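Local coordinates for protein glutamate--tRNA ligase (Elizabethkingia anophelis, PDB 6B1Z) that probably attaches glutamate to the 3' end of its cognate tRNA in an ATP-dependent reaction, as a class I aminoacyl-tRNA synthetase, at residues S19-P23 with R57-E63; F171-R177 with L238-E244; A306-M310 with E323-M327; L361-E365 with I391-K395. All coordinates share one frame; numbering follows the deposited sequence.

Contact 1: S19-P23 with R57-E63; sequences SPTGP and RYVPGSE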
loop_
_atom_site.group_PDB
_atom_site.type_symbol
_atom_site.label_atom_id
_atom_site.label_comp_id
_atom_site.label_asym_id
_atom_site.label_seq_id
_atom_site.Cartn_x
_atom_site.Cartn_y
_atom_site.Cartn_z
ATOM N N SER A 19 11.492 -1.376 8.641
ATOM C CA SER A 19 11.833 -2.384 9.634
ATOM C C SER A 19 11.100 -3.689 9.332
ATOM O O SER A 19 9.986 -3.674 8.791
ATOM C CB SER A 19 11.470 -1.905 11.039
ATOM O OG SER A 19 10.122 -1.473 11.105
ATOM N N PRO A 20 11.746 -4.871 9.658
ATOM C CA PRO A 20 11.112 -6.182 9.446
ATOM C C PRO A 20 10.150 -6.537 10.574
ATOM O O PRO A 20 10.314 -7.538 11.279
ATOM C CB PRO A 20 12.326 -7.121 9.389
ATOM C CG PRO A 20 13.253 -6.527 10.373
ATOM C CD PRO A 20 13.112 -5.020 10.189
ATOM N N THR A 21 9.122 -5.704 10.738
ATOM C CA THR A 21 8.250 -5.722 11.904
ATOM C C THR A 21 6.785 -5.925 11.518
ATOM O O THR A 21 5.882 -5.539 12.263
ATOM C CB THR A 21 8.413 -4.429 12.707
ATOM O OG1 THR A 21 8.235 -3.302 11.840
ATOM C CG2 THR A 21 9.808 -4.356 13.341
ATOM N N GLY A 22 6.534 -6.544 10.368
ATOM C CA GLY A 22 5.186 -6.698 9.868
ATOM C C GLY A 22 5.091 -6.271 8.416
ATOM O O GLY A 22 6.103 -6.006 7.764
ATOM N N PRO A 23 3.875 -6.183 7.885
ATOM C CA PRO A 23 3.708 -5.861 6.465
ATOM C C PRO A 23 3.830 -4.368 6.192
ATOM O O PRO A 23 3.676 -3.524 7.076
ATOM C CB PRO A 23 2.288 -6.342 6.166
ATOM C CG PRO A 23 1.570 -6.117 7.466
ATOM C CD PRO A 23 2.584 -6.421 8.555
ATOM N N ARG A 57 11.114 -6.819 18.073
ATOM C CA ARG A 57 9.941 -6.513 17.267
ATOM C C ARG A 57 9.973 -7.211 15.913
ATOM O O ARG A 57 9.109 -6.949 15.067
ATOM C CB ARG A 57 9.804 -5.000 17.085
ATOM C CG ARG A 57 9.471 -4.263 18.378
ATOM C CD ARG A 57 9.038 -2.827 18.120
ATOM N NE ARG A 57 7.952 -2.743 17.144
ATOM C CZ ARG A 57 8.083 -2.239 15.922
ATOM N NH1 ARG A 57 9.256 -1.760 15.523
ATOM N NH2 ARG A 57 7.041 -2.206 15.100
ATOM N N TYR A 58 10.937 -8.104 15.701
ATOM C CA TYR A 58 11.111 -8.755 14.411
ATOM C C TYR A 58 9.972 -9.730 14.135
ATOM O O TYR A 58 9.530 -10.463 15.022
ATOM C CB TYR A 58 12.453 -9.485 14.376
ATOM C CG TYR A 58 12.597 -10.487 13.255
ATOM C CD1 TYR A 58 12.857 -10.072 11.953
ATOM C CD2 TYR A 58 12.489 -11.852 13.503
ATOM C CE1 TYR A 58 12.994 -10.987 10.927
ATOM C CE2 TYR A 58 12.626 -12.775 12.483
ATOM C CZ TYR A 58 12.879 -12.336 11.197
ATOM O OH TYR A 58 13.017 -13.249 10.177
ATOM N N VAL A 59 9.493 -9.729 12.898
ATOM C CA VAL A 59 8.448 -10.638 12.448
ATOM C C VAL A 59 9.039 -11.502 11.340
ATOM O O VAL A 59 9.467 -10.971 10.310
ATOM C CB VAL A 59 7.206 -9.883 11.947
ATOM C CG1 VAL A 59 6.138 -10.866 11.481
ATOM C CG2 VAL A 59 6.668 -8.968 13.036
ATOM N N PRO A 60 9.100 -12.822 11.507
ATOM C CA PRO A 60 9.694 -13.671 10.466
ATOM C C PRO A 60 8.982 -13.499 9.131
ATOM O O PRO A 60 7.751 -13.492 9.058
ATOM C CB PRO A 60 9.522 -15.089 11.025
ATOM C CG PRO A 60 9.462 -14.900 12.509
ATOM C CD PRO A 60 8.745 -13.588 12.716
ATOM N N GLY A 61 9.775 -13.335 8.072
ATOM C CA GLY A 61 9.254 -13.171 6.733
ATOM C C GLY A 61 9.040 -11.741 6.285
ATOM O O GLY A 61 8.603 -11.528 5.146
ATOM N N SER A 62 9.341 -10.752 7.130
ATOM C CA SER A 62 9.031 -9.368 6.778
ATOM C C SER A 62 9.940 -8.849 5.672
ATOM O O SER A 62 9.487 -8.121 4.783
ATOM C CB SER A 62 9.137 -8.468 8.004
ATOM O OG SER A 62 8.181 -8.810 8.989
ATOM N N GLU A 63 11.231 -9.181 5.721
ATOM C CA GLU A 63 12.112 -8.781 4.633
ATOM C C GLU A 63 11.655 -9.400 3.320
ATOM O O GLU A 63 11.595 -8.709 2.289
ATOM C CB GLU A 63 13.555 -9.180 4.942
ATOM C CG GLU A 63 14.518 -8.817 3.825
ATOM C CD GLU A 63 15.948 -9.164 4.171
ATOM O OE1 GLU A 63 16.354 -8.877 5.318
ATOM O OE2 GLU A 63 16.644 -9.747 3.312
#

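Contact 2: F171-R177 with L238-E244; sequences FKMPLDR and LHVLLYE. With EDO (1,2-ethanediol), chain V.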
loop_
_atom_site.group_PDB
_atom_site.type_symbol
_atom_site.label_atom_id
_atom_site.label_comp_id
_atom_site.label_asym_id
_atom_site.label_seq_id
_atom_site.Cartn_x
_atom_site.Cartn_y
_atom_site.Cartn_z
ATOM N N PHE A 171 21.769 11.396 23.758
ATOM C CA PHE A 171 22.138 12.679 23.184
ATOM C C PHE A 171 21.960 13.772 24.234
ATOM O O PHE A 171 20.975 13.773 24.966
ATOM C CB PHE A 171 21.249 12.974 21.974
ATOM C CG PHE A 171 21.608 14.240 21.260
ATOM C CD1 PHE A 171 22.666 14.269 20.360
ATOM C CD2 PHE A 171 20.874 15.404 21.478
ATOM C CE1 PHE A 171 22.987 15.436 19.681
ATOM C CE2 PHE A 171 21.195 16.576 20.804
ATOM C CZ PHE A 171 22.254 16.602 19.927
ATOM N N LYS A 172 22.909 14.710 24.300
ATOM C CA LYS A 172 22.806 15.841 25.237
ATOM C C LYS A 172 22.184 17.040 24.520
ATOM O O LYS A 172 22.873 17.796 23.825
ATOM C CB LYS A 172 24.174 16.178 25.812
ATOM C CG LYS A 172 24.134 17.216 26.935
ATOM C CD LYS A 172 25.552 17.481 27.433
ATOM C CE LYS A 172 25.563 18.510 28.543
ATOM N NZ LYS A 172 25.399 19.883 28.011
ATOM N N MET A 173 20.881 17.232 24.702
ATOM C CA MET A 173 20.200 18.326 24.016
ATOM C C MET A 173 20.778 19.657 24.474
ATOM O O MET A 173 20.872 19.899 25.688
ATOM C CB MET A 173 18.701 18.324 24.294
ATOM C CG MET A 173 17.877 17.723 23.206
ATOM S SD MET A 173 18.006 18.619 21.642
ATOM C CE MET A 173 17.511 17.233 20.604
ATOM N N PRO A 174 21.179 20.532 23.547
ATOM C CA PRO A 174 21.656 21.867 23.924
ATOM C C PRO A 174 20.619 22.648 24.720
ATOM O O PRO A 174 19.410 22.452 24.567
ATOM C CB PRO A 174 21.922 22.544 22.569
ATOM C CG PRO A 174 22.179 21.412 21.616
ATOM C CD PRO A 174 21.335 20.250 22.103
ATOM N N LEU A 175 21.120 23.544 25.573
ATOM C CA LEU A 175 20.282 24.500 26.297
ATOM C C LEU A 175 19.820 25.632 25.374
ATOM O O LEU A 175 20.646 26.350 24.798
ATOM C CB LEU A 175 21.057 25.058 27.490
ATOM C CG LEU A 175 20.354 26.161 28.308
ATOM C CD1 LEU A 175 19.034 25.653 28.862
ATOM C CD2 LEU A 175 21.242 26.684 29.420
ATOM N N ASP A 176 18.496 25.799 25.249
ATOM C CA ASP A 176 17.889 27.002 24.673
ATOM C C ASP A 176 18.550 27.417 23.354
ATOM O O ASP A 176 19.032 28.537 23.179
ATOM C CB ASP A 176 17.943 28.138 25.703
ATOM C CG ASP A 176 17.137 29.362 25.289
ATOM O OD1 ASP A 176 16.303 29.260 24.373
ATOM O OD2 ASP A 176 17.354 30.457 25.876
ATOM N N ARG A 177 18.561 26.478 22.410
ATOM C CA ARG A 177 19.143 26.716 21.102
ATOM C C ARG A 177 18.045 26.622 20.054
ATOM O O ARG A 177 17.226 25.696 20.096
ATOM C CB ARG A 177 20.266 25.707 20.836
ATOM C CG ARG A 177 20.970 25.944 19.513
ATOM C CD ARG A 177 22.154 24.986 19.329
ATOM N NE ARG A 177 22.554 24.995 17.930
ATOM C CZ ARG A 177 23.436 24.143 17.411
ATOM N NH1 ARG A 177 24.050 23.271 18.203
ATOM N NH2 ARG A 177 23.718 24.186 16.114
ATOM N N LEU A 238 16.751 16.645 16.044
ATOM C CA LEU A 238 17.744 15.721 16.579
ATOM C C LEU A 238 18.663 15.205 15.483
ATOM O O LEU A 238 19.885 15.145 15.656
ATOM C CB LEU A 238 17.046 14.548 17.272
ATOM C CG LEU A 238 17.981 13.401 17.690
ATOM C CD1 LEU A 238 18.967 13.857 18.791
ATOM C CD2 LEU A 238 17.158 12.215 18.156
ATOM N N HIS A 239 18.093 14.793 14.356
ATOM C CA HIS A 239 18.924 14.202 13.312
ATOM C C HIS A 239 19.919 15.207 12.764
ATOM O O HIS A 239 21.096 14.873 12.565
ATOM C CB HIS A 239 18.032 13.639 12.210
ATOM C CG HIS A 239 17.127 12.562 12.709
ATOM N ND1 HIS A 239 15.946 12.209 12.081
ATOM C CD2 HIS A 239 17.218 11.779 13.809
ATOM C CE1 HIS A 239 15.364 11.239 12.766
ATOM N NE2 HIS A 239 16.124 10.945 13.807
ATOM N N VAL A 240 19.472 16.442 12.525
ATOM C CA VAL A 240 20.377 17.484 12.051
ATOM C C VAL A 240 21.469 17.746 13.082
ATOM O O VAL A 240 22.645 17.885 12.731
ATOM C CB VAL A 240 19.574 18.751 11.697
ATOM C CG1 VAL A 240 20.482 19.967 11.519
ATOM C CG2 VAL A 240 18.759 18.487 10.429
ATOM N N LEU A 241 21.117 17.731 14.374
ATOM C CA LEU A 241 22.119 17.927 15.419
ATOM C C LEU A 241 23.101 16.761 15.485
ATOM O O LEU A 241 24.279 16.963 15.823
ATOM C CB LEU A 241 21.436 18.135 16.779
ATOM C CG LEU A 241 20.818 19.516 16.970
ATOM C CD1 LEU A 241 19.860 19.464 18.176
ATOM C CD2 LEU A 241 21.935 20.539 17.198
ATOM N N LEU A 242 22.646 15.535 15.178
ATOM C CA LEU A 242 23.574 14.410 15.164
ATOM C C LEU A 242 24.603 14.550 14.048
ATOM O O LEU A 242 25.784 14.254 14.260
ATOM C CB LEU A 242 22.805 13.092 15.030
ATOM C CG LEU A 242 22.084 12.681 16.323
ATOM C CD1 LEU A 242 21.145 11.500 16.027
ATOM C CD2 LEU A 242 23.057 12.307 17.461
ATOM N N TYR A 243 24.183 14.986 12.854
ATOM C CA TYR A 243 25.164 15.216 11.791
ATOM C C TYR A 243 26.178 16.260 12.233
ATOM O O TYR A 243 27.384 16.073 12.053
ATOM C CB TYR A 243 24.494 15.645 10.481
ATOM C CG TYR A 243 23.815 14.510 9.755
ATOM C CD1 TYR A 243 24.549 13.606 9.010
ATOM C CD2 TYR A 243 22.439 14.352 9.818
ATOM C CE1 TYR A 243 23.931 12.556 8.354
ATOM C CE2 TYR A 243 21.806 13.298 9.167
ATOM C CZ TYR A 243 22.566 12.410 8.442
ATOM O OH TYR A 243 21.953 11.375 7.779
ATOM N N GLU A 244 25.709 17.329 12.877
ATOM C CA GLU A 244 26.628 18.335 13.403
ATOM C C GLU A 244 27.592 17.730 14.418
ATOM O O GLU A 244 28.803 18.002 14.383
ATOM C CB GLU A 244 25.831 19.478 14.028
ATOM C CG GLU A 244 26.707 20.575 14.621
ATOM C CD GLU A 244 25.890 21.676 15.268
ATOM O OE1 GLU A 244 24.760 21.938 14.816
ATOM O OE2 GLU A 244 26.378 22.280 16.240
HETATM C C1 EDO V . 17.967 9.684 9.517
HETATM O O1 EDO V . 17.596 9.758 10.895
HETATM C C2 EDO V . 18.374 11.066 9.038
HETATM O O2 EDO V . 19.349 10.941 7.995
#

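Contact 3: A306-M310 with E323-M327; sequences AFINM and EIVSM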
loop_
_atom_site.group_PDB
_atom_site.type_symbol
_atom_site.label_atom_id
_atom_site.label_comp_id
_atom_site.label_asym_id
_atom_site.label_seq_id
_atom_site.Cartn_x
_atom_site.Cartn_y
_atom_site.Cartn_z
ATOM N N ALA A 306 -2.538 -0.465 -11.725
ATOM C CA ALA A 306 -3.611 0.394 -11.227
ATOM C C ALA A 306 -3.376 0.763 -9.774
ATOM O O ALA A 306 -3.585 1.917 -9.379
ATOM C CB ALA A 306 -4.955 -0.312 -11.380
ATOM N N PHE A 307 -2.943 -0.212 -8.976
ATOM C CA PHE A 307 -2.623 0.029 -7.574
ATOM C C PHE A 307 -1.580 1.132 -7.413
ATOM O O PHE A 307 -1.777 2.070 -6.629
ATOM C CB PHE A 307 -2.136 -1.273 -6.944
ATOM C CG PHE A 307 -1.664 -1.116 -5.516
ATOM C CD1 PHE A 307 -2.564 -0.792 -4.513
ATOM C CD2 PHE A 307 -0.327 -1.315 -5.195
ATOM C CE1 PHE A 307 -2.132 -0.653 -3.192
ATOM C CE2 PHE A 307 0.126 -1.183 -3.886
ATOM C CZ PHE A 307 -0.778 -0.861 -2.886
ATOM N N ILE A 308 -0.457 1.033 -8.136
ATOM C CA ILE A 308 0.608 2.005 -7.908
ATOM C C ILE A 308 0.258 3.366 -8.517
ATOM O O ILE A 308 0.665 4.408 -7.983
ATOM C CB ILE A 308 1.956 1.433 -8.396
ATOM C CG1 ILE A 308 3.105 2.164 -7.689
ATOM C CG2 ILE A 308 2.057 1.465 -9.930
ATOM C CD1 ILE A 308 3.089 1.980 -6.162
ATOM N N ASN A 309 -0.552 3.397 -9.584
ATOM C CA ASN A 309 -1.075 4.665 -10.090
ATOM C C ASN A 309 -1.922 5.356 -9.015
ATOM O O ASN A 309 -1.806 6.573 -8.796
ATOM C CB ASN A 309 -1.884 4.382 -11.379
ATOM C CG ASN A 309 -2.125 5.621 -12.265
ATOM O OD1 ASN A 309 -2.477 5.475 -13.439
ATOM N ND2 ASN A 309 -2.003 6.826 -11.706
ATOM N N MET A 310 -2.770 4.587 -8.331
ATOM C CA MET A 310 -3.602 5.146 -7.267
ATOM C C MET A 310 -2.740 5.687 -6.125
ATOM O O MET A 310 -2.953 6.808 -5.637
ATOM C CB MET A 310 -4.566 4.064 -6.772
ATOM C CG MET A 310 -5.465 4.486 -5.600
ATOM S SD MET A 310 -4.681 4.324 -3.975
ATOM C CE MET A 310 -4.586 2.556 -3.808
ATOM N N GLU A 323 -4.491 11.632 -15.218
ATOM C CA GLU A 323 -4.605 10.752 -14.055
ATOM C C GLU A 323 -4.010 9.373 -14.305
ATOM O O GLU A 323 -3.418 8.778 -13.399
ATOM C CB GLU A 323 -6.064 10.589 -13.663
ATOM C CG GLU A 323 -6.704 11.802 -13.081
ATOM C CD GLU A 323 -7.998 11.436 -12.413
ATOM O OE1 GLU A 323 -9.038 11.390 -13.103
ATOM O OE2 GLU A 323 -7.957 11.155 -11.205
ATOM N N ILE A 324 -4.209 8.828 -15.500
ATOM C CA ILE A 324 -3.739 7.489 -15.831
ATOM C C ILE A 324 -2.328 7.627 -16.388
ATOM O O ILE A 324 -2.124 8.235 -17.442
ATOM C CB ILE A 324 -4.668 6.801 -16.836
ATOM C CG1 ILE A 324 -6.075 6.660 -16.253
ATOM C CG2 ILE A 324 -4.100 5.451 -17.236
ATOM C CD1 ILE A 324 -6.178 5.629 -15.151
ATOM N N VAL A 325 -1.352 7.076 -15.672
ATOM C CA VAL A 325 0.050 7.160 -16.069
ATOM C C VAL A 325 0.738 5.844 -15.738
ATOM O O VAL A 325 0.482 5.231 -14.695
ATOM C CB VAL A 325 0.786 8.339 -15.394
ATOM C CG1 VAL A 325 0.549 9.636 -16.176
ATOM C CG2 VAL A 325 0.360 8.483 -13.951
ATOM N N SER A 326 1.624 5.423 -16.632
ATOM C CA SER A 326 2.475 4.265 -16.432
ATOM C C SER A 326 3.643 4.613 -15.511
ATOM O O SER A 326 3.940 5.781 -15.252
ATOM C CB SER A 326 3.031 3.788 -17.771
ATOM O OG SER A 326 3.992 4.722 -18.257
ATOM N N MET A 327 4.337 3.576 -15.037
ATOM C CA MET A 327 5.547 3.816 -14.251
ATOM C C MET A 327 6.553 4.667 -15.025
ATOM O O MET A 327 7.165 5.576 -14.456
ATOM C CB MET A 327 6.182 2.488 -13.837
ATOM C CG MET A 327 7.409 2.620 -12.936
ATOM S SD MET A 327 7.021 3.259 -11.298
ATOM C CE MET A 327 6.417 1.782 -10.506
#

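Contact 4: L361-E365 with I391-K395; sequences LMSNE and IGLMK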
loop_
_atom_site.group_PDB
_atom_site.type_symbol
_atom_site.label_atom_id
_atom_site.label_comp_id
_atom_site.label_asym_id
_atom_site.label_seq_id
_atom_site.Cartn_x
_atom_site.Cartn_y
_atom_site.Cartn_z
ATOM N N LEU A 361 -8.690 -1.868 -20.458
ATOM C CA LEU A 361 -7.675 -1.760 -21.493
ATOM C C LEU A 361 -6.866 -3.038 -21.680
ATOM O O LEU A 361 -6.130 -3.144 -22.666
ATOM C CB LEU A 361 -6.727 -0.600 -21.180
ATOM C CG LEU A 361 -7.297 0.813 -21.353
ATOM C CD1 LEU A 361 -6.208 1.818 -21.082
ATOM C CD2 LEU A 361 -7.864 0.994 -22.751
ATOM N N MET A 362 -6.976 -4.001 -20.768
ATOM C CA MET A 362 -6.337 -5.300 -20.963
ATOM C C MET A 362 -6.987 -6.043 -22.123
ATOM O O MET A 362 -8.191 -5.953 -22.344
ATOM C CB MET A 362 -6.456 -6.153 -19.698
ATOM C CG MET A 362 -5.701 -5.595 -18.511
ATOM S SD MET A 362 -5.874 -6.599 -17.029
ATOM C CE MET A 362 -5.147 -8.166 -17.513
ATOM N N SER A 363 -6.173 -6.798 -22.862
ATOM C CA SER A 363 -6.729 -7.682 -23.876
ATOM C C SER A 363 -7.524 -8.808 -23.220
ATOM O O SER A 363 -7.317 -9.157 -22.051
ATOM C CB SER A 363 -5.618 -8.281 -24.734
ATOM O OG SER A 363 -4.801 -9.121 -23.936
ATOM N N ASN A 364 -8.429 -9.392 -24.003
ATOM C CA ASN A 364 -9.175 -10.545 -23.513
ATOM C C ASN A 364 -8.219 -11.673 -23.146
ATOM O O ASN A 364 -8.395 -12.336 -22.116
ATOM C CB ASN A 364 -10.207 -11.004 -24.548
ATOM C CG ASN A 364 -11.253 -9.936 -24.840
ATOM O OD1 ASN A 364 -11.483 -9.043 -24.021
ATOM N ND2 ASN A 364 -11.904 -10.033 -25.997
ATOM N N GLU A 365 -7.172 -11.875 -23.960
ATOM C CA GLU A 365 -6.190 -12.910 -23.651
ATOM C C GLU A 365 -5.458 -12.644 -22.341
ATOM O O GLU A 365 -5.137 -13.590 -21.614
ATOM C CB GLU A 365 -5.188 -13.038 -24.793
ATOM C CG GLU A 365 -5.761 -13.669 -26.047
ATOM C CD GLU A 365 -5.814 -15.192 -25.988
ATOM O OE1 GLU A 365 -5.907 -15.759 -24.876
ATOM O OE2 GLU A 365 -5.747 -15.815 -27.063
ATOM N N ILE A 391 -15.419 -12.674 -21.731
ATOM C CA ILE A 391 -14.589 -11.571 -21.244
ATOM C C ILE A 391 -14.837 -10.318 -22.076
ATOM O O ILE A 391 -15.019 -9.220 -21.533
ATOM C CB ILE A 391 -13.099 -11.976 -21.254
ATOM C CG1 ILE A 391 -12.807 -13.033 -20.180
ATOM C CG2 ILE A 391 -12.190 -10.750 -21.067
ATOM C CD1 ILE A 391 -11.460 -13.722 -20.389
ATOM N N GLY A 392 -14.876 -10.467 -23.407
ATOM C CA GLY A 392 -15.114 -9.311 -24.262
ATOM C C GLY A 392 -16.462 -8.656 -24.012
ATOM O O GLY A 392 -16.587 -7.430 -24.079
ATOM N N LEU A 393 -17.487 -9.463 -23.723
ATOM C CA LEU A 393 -18.833 -8.962 -23.480
ATOM C C LEU A 393 -18.976 -8.316 -22.114
ATOM O O LEU A 393 -19.896 -7.511 -21.912
ATOM C CB LEU A 393 -19.859 -10.095 -23.575
ATOM C CG LEU A 393 -20.167 -10.712 -24.937
ATOM C CD1 LEU A 393 -20.933 -12.016 -24.739
ATOM C CD2 LEU A 393 -20.967 -9.724 -25.765
ATOM N N MET A 394 -18.096 -8.647 -21.170
ATOM C CA MET A 394 -18.307 -8.259 -19.781
ATOM C C MET A 394 -17.279 -7.292 -19.223
ATOM O O MET A 394 -17.569 -6.631 -18.215
ATOM C CB MET A 394 -18.323 -9.498 -18.869
ATOM C CG MET A 394 -19.417 -10.502 -19.179
ATOM S SD MET A 394 -21.020 -10.007 -18.536
ATOM C CE MET A 394 -20.692 -10.091 -16.766
ATOM N N LYS A 395 -16.088 -7.194 -19.815
ATOM C CA LYS A 395 -15.014 -6.499 -19.108
ATOM C C LYS A 395 -15.258 -5.000 -18.995
ATOM O O LYS A 395 -14.720 -4.381 -18.074
ATOM C CB LYS A 395 -13.656 -6.760 -19.772
ATOM C CG LYS A 395 -13.497 -6.187 -21.158
ATOM C CD LYS A 395 -12.072 -6.442 -21.682
ATOM C CE LYS A 395 -11.871 -5.798 -23.042
ATOM N NZ LYS A 395 -10.683 -6.374 -23.755
#

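Contact 1: S19-P23 with R57-E63
P20 packs against both Y58 and S62, while T21 turns its methyl to R57. The proline ring and the Y58 side chain cross at about a right angle, with P20 CG meeting the tyrosine at its edge, 3.9 Å from Y58 CD1. Beside it, S62 CB packs 3.3 Å from P20 CA, a closeness that suits so small a residue. T21 CG2 sits over one face of the R57 guanidinium, 3.4 Å from R57 NH1; the arginine chain gets there by bending at chi3 (53°). Two hydrogen bonds fix the register. V59 N bonds P20 O at 2.8 Å, and G22 N reaches S62 OG at 3.1 Å. That one hydroxyl, accepting from G22 N and donating to V59 O, ties 19-23 to the type II turn from V59 to S62. G22 and G61 have positive phi angles that glycine tolerates easily. In class I synthetases of this family the HIGH-type signature follows the first strand, and the loop 19-23 runs from strand 13-16 toward helix 26-41, while its partner leads into helix 62-73; Y210 of helix 210-220 touches both S19 and R57.

Contact 2: F171-R177 with L238-E244
This is a buried apolar contact with a salt bridge at one end, made where the connection between strands 168-171 and 178-183 lies against helix 236-246. F171, with CG anti to its own N (chi1 -176°), extends its ring toward the helix. L238 CD1 stands over one ring face in a CH-pi contact, 3.8 Å from the ring centroid. L242 CD2 approaches F171 CD1 to 3.5 Å, and L241 CB meets F171 CZ at the far end of the ring, so leucines from successive turns receive one flat phenyl group. M173 brings its flexible thioether to L241, with SD 4.0 Å from L241 CD1. Both segments belong to the class I catalytic domain, of the HUP group of folds, and L201 of strand 200-202 touches both F171 and L242. Away from 171-177, Y243 OH donates to O2 of a 1,2-ethanediol (2.6 Å), probably from the crystallisation liquor. Beyond the leucines, R177 is extended from CG to NE and meets E244 end-on: NH2 is 2.8 Å from E244 OE1, on its syn lone pair, and NH1 is 3.2 Å from E244 OE2. The guanidinium and carboxylate planes are 51° apart. L241 CD2 lies over one guanidinium face, 3.6 Å from R177 NH1.

Contact 3: A306-M310 with E323-M327
N309 OD1 is gripped by two donors, the backbone N of V325 across the contact and the hydroxyl of Y358 on helix 348-361. The V325 N to N309 OD1 bond is 3.0 Å long and nearly straight at its hydrogen (165°), although the donor is tilted 35° from the amide's carbonyl plane. The other arm of the same amide gives a second bond: N309 ND2 donates to E323 O at 2.9 Å, almost in line with that C=O. Asparagine suits this place because one short side chain offers both an acceptor and a donor, answering an N-H and a carbonyl two residues apart in an irregular segment. Its CG is anti to the backbone N (chi1 -162°), which directs the amide from the helix to the loop backbone. The pair of bonds and the tyrosine hydroxyl together should fix the rotation of the amide, and they satisfy the polar atoms of a buried asparagine. V325 CG2 packs beside the amide, 3.7 Å from N309 ND2. Farther along, M327 bends its chain so that CE comes 4.4 Å from I308 CG1, a loose apolar contact. E323 holds K350 of helix 348-361 in a salt bridge. The segment 323-327 follows helix 304-312 and leads into helix 327-333, whose start S326 caps, while I308 and M327 both pack on helix 26-41 and N309 also touches F354 of helix 348-361.

Contact 4: L361-E365 with I391-K395
K395 NZ bonds two oxygens of the segment 361-365, M362 O at 2.9 Å and N364 OD1 at 2.8 Å. The two acceptors are met differently. The M362 carbonyl is approached in its own plane, with a C=O...NZ angle of 157°, whereas the ammonium stands above the amide plane of N364, 45° out of it. A long, flexible lysine suits this task: CG lies between the backbone N and the carbonyl carbon (chi1 66°), and beyond it the chain is fully extended, running across the asparagine side chain at about a right angle. N364 OD1 is also flanked by carbon, with I391 CG2 3.5 Å from it and G392 CA 3.6 Å away. At G392 the missing side chain leaves room for the amide, whose ND2 lies 3.7 Å from G392 CA. In the next shell, S363 is the N-cap of helix 364-377 and its hydroxyl binds the N of A366, consistent with holding the turn in which M362 O and N364 lie. I391 packs on I367 and F371 of that helix, and K395 also touches I367. The contact thus ties the start of helix 364-377 to helix 384-394 and K395 within the anticodon-binding region. Two neutral oxygens solvate one ammonium group, so the link relies on ion-dipole attraction with no carboxylate across the two segments, and would probably favour the protonated lysine.

In the fold
The four contacts follow one another along the chain in series, each closing before the next opens. Contacts 1, 2 and 3 belong to the catalytic domain, and contact 4 to the anticodon-binding domain. Contacts 1 and 2 have centres about 31 Å apart, and contacts 1 and 3 about 27 Å between centres. Helices 26-41 and 62-73 bridge the latter pair, since the loops of contact 1 lead into them and I308 of contact 3 packs on both. Helix 348-361 joins contact 3 to contact 4, whose centres are about 20 Å apart. Contacts 2 and 4, about 59 Å between centres, lie on opposite sides of the chain's centre, consistent with an elongated enzyme that spans acceptor end and anticodon.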